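Local coordinates for protein mannitol dehydrogenase (PDB 1LJ8) that binds NAD and probably catalyses the NAD-dependent interconversion of mannitol and fructose, as a long-chain mannitol 2-dehydrogenase, at residues A[119-122]-A[123-126]; A[431-434]-A[435-439]; A[332-336]-A[337-341]; A[198-201]-A[202-206]; A[313-317]-A[318-322]. All blocks are in the same frame, centred on the assembly; numbering follows the deposited sequence.

Contact 1 (A[119-122]-A[123-126]); sequences LASP and EIRI
Glu123 and Pro122 lie side by side and point the same way, the carboxylate folded back alongside the proline ring with OE2 3.6 Å from Pro122 CG. The bend at chi2 (67°) returns the acid along the chain, and OE1 comes within 3.5 Å of Ser121 CB. A water bridges Ser121 OG and Glu123 OE1, its leg to the carboxylate unusually short; the serine hydroxyl also bonds to Lys118 O. Across the turn, Ile124 CG1 lies 3.2 Å from Ser121 OG. The backbone forms a type I beta turn, Ser121 to Ile124, closed by Ile124 N to Ser121 O at 3.0 Å. Arg125 bends at chi3 and grips Glu123 O side-on with NE (2.8 Å) and NH2, the oxygen lying in the guanidinium plane, while NH1 makes a salt bridge with Asp57. The turn links helix 112-119 to strand 126-129 of the Rossmann domain, with Leu119 against helix 165-178 and Ile124 on strand 27-32.

Contact 2 (A[431-434]-A[435-439]); sequences AEFC and QGLVS
The short helix 431-437 of the C-terminal domain carries this contact, in which Phe433 and Leu437, one turn apart, meet on one flank. Leu437 CD1 lies 3.8 Å from Phe433 CE2, approaching the ring obliquely, and CD2 reaches CZ of the same ring at 4.1 Å. Phe433 holds CG opposite its backbone N (chi1 173°), which swings the ring along the helix to its partner. Leu437 also leans on the backbone, its CG 3.4 Å from Phe433 O. Replacing Leu437 by an alanine would probably strip the CE2 and CZ corner of the Phe433 ring of its methyl contacts and leave the ring more able to shift. Gln435 N donates almost straight to Ala431 O at 2.8 Å (173°), and Gly436 N follows to Glu432 O. Leu437 N has weak bonds to both Phe433 O and Cys434 O. Beyond it, Gly436 O accepts from Ser439 N and OG, the latter at 3.1 Å. Gln435 sends NE2 to Leu414 O, Leu437 rests on Leu448 of helix 444-448, and Val438 covers Ile444 of that same helix.

Contact 3 (A[332-336]-A[337-341]); sequences RAYMD and LDVTP
Tyr334 and Val339 pack together where helix 325-339 widens into a pi-type turn, in the all-helical surroundings of the C-terminal domain. This is the tight part: Val339 CG2 sits over one face of the ring in a CH-pi contact, 3.9 Å from the centroid and 30° off the normal, with CE2 the nearest ring atom. Chi1 of 177° turns the Tyr334 ring back from its own N to lie beside the next turn of helix. Asp338 crosses the ring at about a right angle, carboxylate and ring planes 76° apart, and brings OD2 to 3.6 Å from Tyr334 CD1; that oxygen is also paired with Arg402. The wider turn shows in the backbone, where Tyr334 O accepts from both Val339 N, which lies nearly in line with the C=O bond, and Asp338 N, from above the carbonyl plane. Around these buried groups stand helices 387-396 and 289-313, the latter reached by Val339 and by the selenomethionine Met335.

The other flank is looser. Leu337 is exposed, and its CD1 comes no closer than 4.3 Å to Ala333 CB.

Asp336 pairs with Lys355 of helix 351-362, which also bonds to Thr340 OG1. The last turn is firm again: Met335 O is gripped twice by Thr340, by its backbone N at 2.9 Å and by OG1 at 2.7 Å, the hydroxyl arriving above the carbonyl plane.

Contact 4 (A[198-201]-A[202-206]); sequences VTRK and ALLAF
Arg200 and Leu204 sit one turn apart on helix 195-210 of the Rossmann domain, and theirs is the principal side-chain contact here. By hydrogen bonding this is a regular alpha helix. Ala202 N, Leu203 N, Leu204 N and Ala205 N donate to the carbonyls of Val198, Thr199, Arg200 and Lys201, each at 2.9 Å; the straightest is Leu203 N to Thr199 O at 170°. Two polar side chains bond outside this stretch: Thr199 OG1 to Asn195 O in the preceding turn, and the fully extended Lys201, whose NZ reaches Gly143 O.

By apolar packing, the helix is set against other helices around it. Leu203 reaches helix 165-178, where Ala202 touches Phe166, while Leu204 faces Ile218 and His215 of helix 212-221.

The remaining kind is a methyl group against a flat cation. Arg200 CG stands opposite the backbone N (chi1 -179°) and the chain runs straight out to NE, so that the turn at chi4 (-81°) folds the guanidinium back with one face turned to Leu204 CD1. Leu204 CD1 touches the stem at Arg200 CG, 3.8 Å away, and lies over the centre of that guanidinium face, 3.9 Å from CZ.

Contact 5 (A[313-317]-A[318-322]); sequences KGYRF and VHETM
Helix 318-322 starts from a tight link after helix 289-313, and Glu320 reaches back from its first turn to the backbone of Arg316 and of the N-cap residue Phe317. This resembles the side-chain-to-backbone half of a capping box. Glu320 OE1 takes Arg316 N at 2.7 Å, nearly straight (172°), and Phe317 N at 3.1 Å from above the carboxylate plane, so one oxygen holds two amides. Phe317 O receives a weak bond from Glu320 N in return. With the chain extended beyond CG (chi2 176°), the carboxylate arrives beside Phe317, whose ring it meets at the edge, planes 86° apart, OE2 3.7 Å from CD1. An alanine in place of Glu320 is likely to leave the Arg316 and Phe317 amides without their shared acceptor and the start of the helix less firmly tied to the link.

His319 runs alongside Phe317, the rings near parallel but slid apart, with CE1 3.4 Å from Phe317 CB. Tyr315 has Lys313 CG over one face and Glu320 O over the centre of the opposite one; CD1 touches Thr321 CG2 at 3.8 Å, and its hydroxyl bonds to Asp324. Before it, Gly314, with positive phi, is the C-prime residue of the Schellman motif ending helix 289-313. Arg316 forms a salt bridge with Asp418, and Val318 and Thr321 pack on Leu371 of helix 371-375.

Overall arrangement
Contacts 1 and 4 belong to the Rossmann domain, contacts 2, 3 and 5 to the C-terminal domain, and none touches another. Helix 165-178 joins the first pair, taking Leu119 of contact 1 and Leu203 of contact 4; their centres are about 20 Å apart. Contacts 5 and 3 follow each other in the chain, on successive helices, with nearest atoms about 7 Å apart, and both pack on helices 289-313 and 351-362. Three contacts stand near NAD without touching it: the side chain of Val318 in contact 5 lies about 9 Å from it, that of Thr199 in contact 4 about 10 Å and that of Leu119 in contact 1 about 11 Å. In contact 2, the side chain of Ala431 is about 11 Å from that of NAD-binding Arg66.

Contact 1 (A[119-122]-A[123-126])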
loop_
_atom_site.group_PDB
_atom_site.type_symbol
_atom_site.label_atom_id
_atom_site.label_comp_id
_atom_site.label_asym_id
_atom_site.label_seq_id
_atom_site.Cartn_x
_atom_site.Cartn_y
_atom_site.Cartn_z
ATOM N N LEU A 119 18.365 1.598 -13.728
ATOM C CA LEU A 119 17.636 0.314 -13.717
ATOM C C LEU A 119 18.348 -0.765 -14.555
ATOM O O LEU A 119 18.153 -1.962 -14.351
ATOM C CB LEU A 119 16.213 0.511 -14.246
ATOM C CG LEU A 119 15.352 1.450 -13.380
ATOM C CD1 LEU A 119 14.056 1.797 -14.165
ATOM C CD2 LEU A 119 15.041 0.792 -12.024
ATOM N N ALA A 120 19.149 -0.338 -15.522
ATOM C CA ALA A 120 19.872 -1.273 -16.372
ATOM C C ALA A 120 21.309 -1.545 -15.910
ATOM O O ALA A 120 22.030 -2.309 -16.564
ATOM C CB ALA A 120 19.856 -0.753 -17.863
ATOM N N SER A 121 21.725 -0.953 -14.783
ATOM C CA SER A 121 23.093 -1.157 -14.299
ATOM C C SER A 121 23.200 -2.572 -13.700
ATOM O O SER A 121 22.294 -3.056 -12.992
ATOM C CB SER A 121 23.528 -0.058 -13.314
ATOM O OG SER A 121 22.838 -0.086 -12.081
ATOM N N PRO A 122 24.308 -3.264 -13.990
ATOM C CA PRO A 122 24.445 -4.632 -13.471
ATOM C C PRO A 122 24.334 -4.827 -11.965
ATOM O O PRO A 122 23.863 -5.896 -11.531
ATOM C CB PRO A 122 25.791 -5.118 -14.059
ATOM C CG PRO A 122 26.570 -3.831 -14.338
ATOM C CD PRO A 122 25.496 -2.830 -14.766
ATOM N N GLU A 123 24.693 -3.787 -11.199
ATOM C CA GLU A 123 24.660 -3.854 -9.737
ATOM C C GLU A 123 23.221 -3.912 -9.243
ATOM O O GLU A 123 22.973 -4.457 -8.149
ATOM C CB GLU A 123 25.319 -2.630 -9.081
ATOM C CG GLU A 123 26.799 -2.455 -9.397
ATOM C CD GLU A 123 27.043 -2.115 -10.856
ATOM O OE1 GLU A 123 26.166 -1.469 -11.486
ATOM O OE2 GLU A 123 28.134 -2.480 -11.362
ATOM N N ILE A 124 22.300 -3.334 -10.022
ATOM C CA ILE A 124 20.879 -3.335 -9.623
ATOM C C ILE A 124 20.323 -4.697 -10.006
ATOM O O ILE A 124 20.180 -5.037 -11.185
ATOM C CB ILE A 124 20.084 -2.206 -10.326
ATOM C CG1 ILE A 124 20.665 -0.858 -9.880
ATOM C CG2 ILE A 124 18.564 -2.333 -10.035
ATOM C CD1 ILE A 124 20.528 -0.617 -8.359
ATOM N N ARG A 125 19.971 -5.457 -8.977
ATOM C CA ARG A 125 19.508 -6.849 -9.159
ATOM C C ARG A 125 18.056 -7.092 -8.788
ATOM O O ARG A 125 17.512 -8.160 -9.092
ATOM C CB ARG A 125 20.420 -7.807 -8.352
ATOM C CG ARG A 125 21.849 -7.973 -8.947
ATOM C CD ARG A 125 22.879 -8.277 -7.839
ATOM N NE ARG A 125 23.248 -7.038 -7.171
ATOM C CZ ARG A 125 23.897 -6.920 -6.009
ATOM N NH1 ARG A 125 24.264 -7.991 -5.318
ATOM N NH2 ARG A 125 24.221 -5.706 -5.569
ATOM N N ILE A 126 17.451 -6.100 -8.134
ATOM C CA ILE A 126 16.026 -6.181 -7.776
ATOM C C ILE A 126 15.434 -4.797 -8.017
ATOM O O ILE A 126 16.064 -3.781 -7.634
ATOM C CB ILE A 126 15.827 -6.484 -6.253
ATOM C CG1 ILE A 126 16.244 -7.928 -5.933
ATOM C CG2 ILE A 126 14.325 -6.299 -5.876
ATOM C CD1 ILE A 126 16.462 -8.132 -4.411
HETATM O O HOH W 1 25.345 0.568 -10.322
#

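Contact 2 (A[431-434]-A[435-439])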
loop_
_atom_site.group_PDB
_atom_site.type_symbol
_atom_site.label_atom_id
_atom_site.label_comp_id
_atom_site.label_asym_id
_atom_site.label_seq_id
_atom_site.Cartn_x
_atom_site.Cartn_y
_atom_site.Cartn_z
ATOM N N ALA A 431 -10.932 11.539 -7.963
ATOM C CA ALA A 431 -11.877 12.257 -7.111
ATOM C C ALA A 431 -13.021 12.921 -7.876
ATOM O O ALA A 431 -14.213 12.722 -7.555
ATOM C CB ALA A 431 -11.129 13.318 -6.245
ATOM N N GLU A 432 -12.665 13.724 -8.876
ATOM C CA GLU A 432 -13.678 14.441 -9.641
ATOM C C GLU A 432 -14.711 13.469 -10.205
ATOM O O GLU A 432 -15.922 13.661 -10.041
ATOM C CB GLU A 432 -13.002 15.243 -10.751
ATOM C CG GLU A 432 -13.960 15.878 -11.714
ATOM C CD GLU A 432 -13.430 17.215 -12.203
ATOM O OE1 GLU A 432 -12.185 17.359 -12.287
ATOM O OE2 GLU A 432 -14.251 18.114 -12.485
ATOM N N PHE A 433 -14.219 12.425 -10.853
ATOM C CA PHE A 433 -15.070 11.380 -11.401
ATOM C C PHE A 433 -15.970 10.744 -10.306
ATOM O O PHE A 433 -17.187 10.593 -10.503
ATOM C CB PHE A 433 -14.199 10.300 -12.042
ATOM C CG PHE A 433 -14.963 9.092 -12.485
ATOM C CD1 PHE A 433 -15.658 9.093 -13.690
ATOM C CD2 PHE A 433 -14.998 7.945 -11.686
ATOM C CE1 PHE A 433 -16.381 7.961 -14.106
ATOM C CE2 PHE A 433 -15.708 6.816 -12.078
ATOM C CZ PHE A 433 -16.407 6.813 -13.299
ATOM N N CYS A 434 -15.398 10.371 -9.162
ATOM C CA CYS A 434 -16.228 9.729 -8.127
ATOM C C CYS A 434 -17.257 10.686 -7.502
ATOM O O CYS A 434 -18.377 10.294 -7.241
ATOM C CB CYS A 434 -15.356 9.105 -7.024
ATOM S SG CYS A 434 -14.275 7.733 -7.653
ATOM N N GLN A 435 -16.879 11.935 -7.246
ATOM C CA GLN A 435 -17.845 12.868 -6.685
ATOM C C GLN A 435 -18.997 13.065 -7.664
ATOM O O GLN A 435 -20.155 13.266 -7.257
ATOM C CB GLN A 435 -17.163 14.204 -6.368
ATOM C CG GLN A 435 -16.224 14.103 -5.151
ATOM C CD GLN A 435 -15.996 15.457 -4.497
ATOM O OE1 GLN A 435 -15.429 16.360 -5.118
ATOM N NE2 GLN A 435 -16.455 15.611 -3.244
ATOM N N GLY A 436 -18.680 12.999 -8.956
ATOM C CA GLY A 436 -19.708 13.148 -9.974
ATOM C C GLY A 436 -20.794 12.084 -9.857
ATOM O O GLY A 436 -21.975 12.379 -10.015
ATOM N N LEU A 437 -20.395 10.845 -9.546
ATOM C CA LEU A 437 -21.319 9.717 -9.425
ATOM C C LEU A 437 -22.341 9.896 -8.294
ATOM O O LEU A 437 -23.378 9.217 -8.289
ATOM C CB LEU A 437 -20.533 8.424 -9.143
ATOM C CG LEU A 437 -19.377 8.064 -10.084
ATOM C CD1 LEU A 437 -18.476 6.990 -9.462
ATOM C CD2 LEU A 437 -19.973 7.589 -11.416
ATOM N N VAL A 438 -22.045 10.754 -7.321
ATOM C CA VAL A 438 -22.985 10.933 -6.215
ATOM C C VAL A 438 -23.662 12.306 -6.154
ATOM O O VAL A 438 -24.160 12.714 -5.116
ATOM C CB VAL A 438 -22.302 10.623 -4.851
ATOM C CG1 VAL A 438 -21.697 9.241 -4.892
ATOM C CG2 VAL A 438 -21.217 11.659 -4.533
ATOM N N SER A 439 -23.715 12.991 -7.288
ATOM C CA SER A 439 -24.338 14.309 -7.344
ATOM C C SER A 439 -25.883 14.254 -7.222
ATOM O O SER A 439 -26.524 15.233 -6.820
ATOM C CB SER A 439 -23.916 15.002 -8.639
ATOM O OG SER A 439 -24.432 14.319 -9.758
#

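Contact 3 (A[332-336]-A[337-341])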
loop_
_atom_site.group_PDB
_atom_site.type_symbol
_atom_site.label_atom_id
_atom_site.label_comp_id
_atom_site.label_asym_id
_atom_site.label_seq_id
_atom_site.Cartn_x
_atom_site.Cartn_y
_atom_site.Cartn_z
ATOM N N ARG A 332 -15.621 -6.693 14.029
ATOM C CA ARG A 332 -15.587 -8.111 14.388
ATOM C C ARG A 332 -16.633 -8.908 13.618
ATOM O O ARG A 332 -16.366 -10.030 13.167
ATOM C CB ARG A 332 -15.804 -8.300 15.899
ATOM C CG ARG A 332 -14.666 -7.853 16.770
ATOM C CD ARG A 332 -14.896 -8.382 18.186
ATOM N NE ARG A 332 -13.957 -7.835 19.172
ATOM C CZ ARG A 332 -12.720 -8.290 19.396
ATOM N NH1 ARG A 332 -12.229 -9.310 18.700
ATOM N NH2 ARG A 332 -11.987 -7.733 20.356
ATOM N N ALA A 333 -17.818 -8.330 13.447
ATOM C CA ALA A 333 -18.869 -9.047 12.706
ATOM C C ALA A 333 -18.448 -9.208 11.233
ATOM O O ALA A 333 -18.622 -10.257 10.628
ATOM C CB ALA A 333 -20.192 -8.280 12.790
ATOM N N TYR A 334 -17.913 -8.137 10.644
ATOM C CA TYR A 334 -17.457 -8.213 9.265
ATOM C C TYR A 334 -16.360 -9.279 9.123
ATOM O O TYR A 334 -16.424 -10.145 8.207
ATOM C CB TYR A 334 -16.936 -6.828 8.802
ATOM C CG TYR A 334 -16.380 -6.827 7.405
ATOM C CD1 TYR A 334 -17.231 -6.854 6.300
ATOM C CD2 TYR A 334 -15.000 -6.786 7.177
ATOM C CE1 TYR A 334 -16.738 -6.852 5.010
ATOM C CE2 TYR A 334 -14.491 -6.750 5.853
ATOM C CZ TYR A 334 -15.381 -6.788 4.785
ATOM O OH TYR A 334 -14.966 -6.779 3.471
HETATM N N MSE A 335 -15.358 -9.255 10.016
HETATM C CA MSE A 335 -14.246 -10.233 9.959
HETATM C C MSE A 335 -14.748 -11.676 10.215
HETATM O O MSE A 335 -14.406 -12.609 9.483
HETATM C CB MSE A 335 -13.174 -9.929 11.019
HETATM C CG MSE A 335 -12.379 -8.689 10.712
HETATM SE SE MSE A 335 -10.767 -8.605 11.809
HETATM C CE MSE A 335 -11.570 -8.593 13.578
ATOM N N ASP A 336 -15.547 -11.838 11.262
ATOM C CA ASP A 336 -16.004 -13.182 11.626
ATOM C C ASP A 336 -17.047 -13.806 10.726
ATOM O O ASP A 336 -16.953 -14.993 10.402
ATOM C CB ASP A 336 -16.585 -13.212 13.053
ATOM C CG ASP A 336 -15.566 -12.893 14.121
ATOM O OD1 ASP A 336 -14.349 -13.038 13.906
ATOM O OD2 ASP A 336 -15.982 -12.481 15.221
ATOM N N LEU A 337 -18.031 -13.015 10.301
ATOM C CA LEU A 337 -19.129 -13.585 9.517
ATOM C C LEU A 337 -19.011 -13.463 8.013
ATOM O O LEU A 337 -19.513 -14.310 7.269
ATOM C CB LEU A 337 -20.439 -12.940 9.932
ATOM C CG LEU A 337 -20.728 -12.955 11.440
ATOM C CD1 LEU A 337 -21.941 -12.080 11.724
ATOM C CD2 LEU A 337 -20.967 -14.409 11.896
ATOM N N ASP A 338 -18.325 -12.415 7.550
ATOM C CA ASP A 338 -18.247 -12.208 6.107
ATOM C C ASP A 338 -16.951 -12.661 5.477
ATOM O O ASP A 338 -16.980 -13.349 4.455
ATOM C CB ASP A 338 -18.517 -10.719 5.764
ATOM C CG ASP A 338 -19.897 -10.235 6.269
ATOM O OD1 ASP A 338 -20.827 -11.085 6.310
ATOM O OD2 ASP A 338 -20.058 -9.025 6.610
ATOM N N VAL A 339 -15.825 -12.307 6.092
ATOM C CA VAL A 339 -14.534 -12.664 5.504
ATOM C C VAL A 339 -13.997 -14.043 5.877
ATOM O O VAL A 339 -13.586 -14.797 5.010
ATOM C CB VAL A 339 -13.435 -11.570 5.894
ATOM C CG1 VAL A 339 -12.054 -11.963 5.303
ATOM C CG2 VAL A 339 -13.910 -10.156 5.397
ATOM N N THR A 340 -13.996 -14.360 7.170
ATOM C CA THR A 340 -13.393 -15.614 7.628
ATOM C C THR A 340 -13.797 -16.874 6.895
ATOM O O THR A 340 -12.927 -17.666 6.494
ATOM C CB THR A 340 -13.575 -15.775 9.188
ATOM O OG1 THR A 340 -12.813 -14.755 9.858
ATOM C CG2 THR A 340 -13.049 -17.135 9.651
ATOM N N PRO A 341 -15.101 -17.080 6.663
ATOM C CA PRO A 341 -15.517 -18.311 5.952
ATOM C C PRO A 341 -14.969 -18.421 4.534
ATOM O O PRO A 341 -15.042 -19.495 3.911
ATOM C CB PRO A 341 -17.051 -18.207 5.904
ATOM C CG PRO A 341 -17.422 -17.310 7.066
ATOM C CD PRO A 341 -16.275 -16.251 7.022
#

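Contact 4 (A[198-201]-A[202-206])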
loop_
_atom_site.group_PDB
_atom_site.type_symbol
_atom_site.label_atom_id
_atom_site.label_comp_id
_atom_site.label_asym_id
_atom_site.label_seq_id
_atom_site.Cartn_x
_atom_site.Cartn_y
_atom_site.Cartn_z
ATOM N N VAL A 198 0.114 -10.401 -10.130
ATOM C CA VAL A 198 -0.474 -9.222 -10.788
ATOM C C VAL A 198 0.641 -8.445 -11.520
ATOM O O VAL A 198 0.450 -8.029 -12.691
ATOM C CB VAL A 198 -1.202 -8.297 -9.766
ATOM C CG1 VAL A 198 -1.685 -6.970 -10.458
ATOM C CG2 VAL A 198 -2.484 -9.007 -9.243
ATOM N N THR A 199 1.783 -8.269 -10.853
ATOM C CA THR A 199 2.927 -7.547 -11.475
ATOM C C THR A 199 3.342 -8.282 -12.753
ATOM O O THR A 199 3.554 -7.669 -13.807
ATOM C CB THR A 199 4.135 -7.494 -10.533
ATOM O OG1 THR A 199 3.738 -6.842 -9.312
ATOM C CG2 THR A 199 5.319 -6.689 -11.189
ATOM N N ARG A 200 3.454 -9.604 -12.651
ATOM C CA ARG A 200 3.788 -10.423 -13.817
ATOM C C ARG A 200 2.763 -10.260 -14.935
ATOM O O ARG A 200 3.145 -10.009 -16.089
ATOM C CB ARG A 200 3.855 -11.902 -13.425
ATOM C CG ARG A 200 4.217 -12.832 -14.598
ATOM C CD ARG A 200 4.404 -14.237 -14.031
ATOM N NE ARG A 200 4.590 -15.255 -15.054
ATOM C CZ ARG A 200 3.594 -15.818 -15.738
ATOM N NH1 ARG A 200 2.322 -15.473 -15.516
ATOM N NH2 ARG A 200 3.879 -16.719 -16.668
ATOM N N LYS A 201 1.467 -10.372 -14.611
ATOM C CA LYS A 201 0.432 -10.264 -15.636
ATOM C C LYS A 201 0.445 -8.920 -16.348
ATOM O O LYS A 201 0.319 -8.844 -17.590
ATOM C CB LYS A 201 -0.956 -10.485 -15.030
ATOM C CG LYS A 201 -2.048 -10.617 -16.077
ATOM C CD LYS A 201 -3.386 -10.732 -15.341
ATOM C CE LYS A 201 -4.495 -11.245 -16.251
ATOM N NZ LYS A 201 -5.790 -11.112 -15.531
ATOM N N ALA A 202 0.609 -7.861 -15.558
ATOM C CA ALA A 202 0.638 -6.530 -16.103
ATOM C C ALA A 202 1.862 -6.284 -16.980
ATOM O O ALA A 202 1.715 -5.768 -18.111
ATOM C CB ALA A 202 0.591 -5.515 -14.957
ATOM N N LEU A 203 3.060 -6.611 -16.465
ATOM C CA LEU A 203 4.276 -6.376 -17.252
ATOM C C LEU A 203 4.261 -7.184 -18.536
ATOM O O LEU A 203 4.602 -6.653 -19.604
ATOM C CB LEU A 203 5.530 -6.667 -16.444
ATOM C CG LEU A 203 6.836 -6.305 -17.168
ATOM C CD1 LEU A 203 6.919 -4.814 -17.562
ATOM C CD2 LEU A 203 7.974 -6.703 -16.242
ATOM N N LEU A 204 3.817 -8.441 -18.461
ATOM C CA LEU A 204 3.764 -9.265 -19.672
ATOM C C LEU A 204 2.757 -8.733 -20.663
ATOM O O LEU A 204 3.038 -8.709 -21.878
ATOM C CB LEU A 204 3.429 -10.734 -19.338
ATOM C CG LEU A 204 4.538 -11.492 -18.597
ATOM C CD1 LEU A 204 4.051 -12.960 -18.386
ATOM C CD2 LEU A 204 5.859 -11.487 -19.392
ATOM N N ALA A 205 1.593 -8.298 -20.188
ATOM C CA ALA A 205 0.565 -7.762 -21.093
ATOM C C ALA A 205 1.101 -6.513 -21.795
ATOM O O ALA A 205 0.919 -6.305 -23.015
ATOM C CB ALA A 205 -0.671 -7.414 -20.339
ATOM N N PHE A 206 1.800 -5.688 -21.028
ATOM C CA PHE A 206 2.373 -4.478 -21.597
ATOM C C PHE A 206 3.458 -4.836 -22.623
ATOM O O PHE A 206 3.486 -4.278 -23.708
ATOM C CB PHE A 206 2.980 -3.612 -20.478
ATOM C CG PHE A 206 3.556 -2.321 -20.978
ATOM C CD1 PHE A 206 2.751 -1.190 -21.123
ATOM C CD2 PHE A 206 4.897 -2.242 -21.282
ATOM C CE1 PHE A 206 3.298 0.015 -21.575
ATOM C CE2 PHE A 206 5.459 -1.036 -21.731
ATOM C CZ PHE A 206 4.664 0.074 -21.874
#

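Contact 5 (A[313-317]-A[318-322])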
loop_
_atom_site.group_PDB
_atom_site.type_symbol
_atom_site.label_atom_id
_atom_site.label_comp_id
_atom_site.label_asym_id
_atom_site.label_seq_id
_atom_site.Cartn_x
_atom_site.Cartn_y
_atom_site.Cartn_z
ATOM N N LYS A 313 -18.586 10.069 10.741
ATOM C CA LYS A 313 -18.926 10.288 12.140
ATOM C C LYS A 313 -18.121 11.466 12.709
ATOM O O LYS A 313 -18.520 12.080 13.715
ATOM C CB LYS A 313 -18.666 9.019 12.932
ATOM C CG LYS A 313 -19.017 9.102 14.410
ATOM C CD LYS A 313 -20.515 9.483 14.652
ATOM C CE LYS A 313 -20.780 9.664 16.157
ATOM N NZ LYS A 313 -22.234 10.006 16.413
ATOM N N GLY A 314 -17.023 11.808 12.038
ATOM C CA GLY A 314 -16.195 12.913 12.513
ATOM C C GLY A 314 -14.868 12.443 13.105
ATOM O O GLY A 314 -14.039 13.283 13.518
ATOM N N TYR A 315 -14.629 11.137 13.170
ATOM C CA TYR A 315 -13.343 10.663 13.709
ATOM C C TYR A 315 -12.278 10.971 12.674
ATOM O O TYR A 315 -12.593 11.144 11.471
ATOM C CB TYR A 315 -13.365 9.157 13.962
ATOM C CG TYR A 315 -14.374 8.715 14.991
ATOM C CD1 TYR A 315 -15.132 7.561 14.804
ATOM C CD2 TYR A 315 -14.538 9.424 16.180
ATOM C CE1 TYR A 315 -16.032 7.120 15.777
ATOM C CE2 TYR A 315 -15.437 8.997 17.165
ATOM C CZ TYR A 315 -16.182 7.854 16.953
ATOM O OH TYR A 315 -17.120 7.490 17.900
ATOM N N ARG A 316 -11.022 11.070 13.125
ATOM C CA ARG A 316 -9.932 11.351 12.172
ATOM C C ARG A 316 -8.757 10.378 12.298
ATOM O O ARG A 316 -7.844 10.398 11.465
ATOM C CB ARG A 316 -9.457 12.817 12.314
ATOM C CG ARG A 316 -10.442 13.850 11.689
ATOM C CD ARG A 316 -10.660 13.649 10.195
ATOM N NE ARG A 316 -11.548 14.641 9.538
ATOM C CZ ARG A 316 -12.875 14.530 9.406
ATOM N NH1 ARG A 316 -13.517 13.472 9.891
ATOM N NH2 ARG A 316 -13.553 15.459 8.733
ATOM N N PHE A 317 -8.753 9.537 13.332
ATOM C CA PHE A 317 -7.682 8.536 13.504
ATOM C C PHE A 317 -8.256 7.162 13.685
ATOM O O PHE A 317 -9.377 7.013 14.198
ATOM C CB PHE A 317 -6.818 8.848 14.729
ATOM C CG PHE A 317 -6.127 10.149 14.601
ATOM C CD1 PHE A 317 -6.738 11.325 15.063
ATOM C CD2 PHE A 317 -4.901 10.225 13.948
ATOM C CE1 PHE A 317 -6.132 12.562 14.880
ATOM C CE2 PHE A 317 -4.285 11.454 13.755
ATOM C CZ PHE A 317 -4.898 12.628 14.221
ATOM N N VAL A 318 -7.488 6.159 13.279
ATOM C CA VAL A 318 -7.936 4.781 13.407
ATOM C C VAL A 318 -8.214 4.398 14.869
ATOM O O VAL A 318 -9.221 3.737 15.146
ATOM C CB VAL A 318 -6.882 3.800 12.803
ATOM C CG1 VAL A 318 -7.306 2.355 13.027
ATOM C CG2 VAL A 318 -6.767 4.088 11.277
ATOM N N HIS A 319 -7.371 4.831 15.804
ATOM C CA HIS A 319 -7.613 4.447 17.198
ATOM C C HIS A 319 -8.901 5.014 17.758
ATOM O O HIS A 319 -9.460 4.430 18.687
ATOM C CB HIS A 319 -6.444 4.831 18.127
ATOM C CG HIS A 319 -6.210 6.306 18.250
ATOM N ND1 HIS A 319 -5.417 7.019 17.370
ATOM C CD2 HIS A 319 -6.601 7.190 19.201
ATOM C CE1 HIS A 319 -5.328 8.276 17.774
ATOM N NE2 HIS A 319 -6.035 8.403 18.886
ATOM N N GLU A 320 -9.372 6.127 17.197
ATOM C CA GLU A 320 -10.641 6.734 17.655
ATOM C C GLU A 320 -11.791 5.814 17.318
ATOM O O GLU A 320 -12.710 5.668 18.121
ATOM C CB GLU A 320 -10.883 8.069 17.000
ATOM C CG GLU A 320 -9.897 9.090 17.542
ATOM C CD GLU A 320 -9.994 10.410 16.882
ATOM O OE1 GLU A 320 -10.498 10.517 15.750
ATOM O OE2 GLU A 320 -9.517 11.384 17.503
ATOM N N THR A 321 -11.761 5.205 16.130
ATOM C CA THR A 321 -12.831 4.268 15.796
ATOM C C THR A 321 -12.756 3.063 16.727
ATOM O O THR A 321 -13.783 2.495 17.090
ATOM C CB THR A 321 -12.768 3.738 14.326
ATOM O OG1 THR A 321 -11.625 2.858 14.153
ATOM C CG2 THR A 321 -12.743 4.922 13.347
HETATM N N MSE A 322 -11.553 2.676 17.160
HETATM C CA MSE A 322 -11.445 1.536 18.040
HETATM C C MSE A 322 -11.897 1.884 19.456
HETATM O O MSE A 322 -12.096 0.947 20.257
HETATM C CB MSE A 322 -10.014 0.985 18.081
HETATM C CG MSE A 322 -9.550 0.388 16.765
HETATM SE SE MSE A 322 -10.597 -1.234 16.224
HETATM C CE MSE A 322 -11.765 -0.374 15.206
#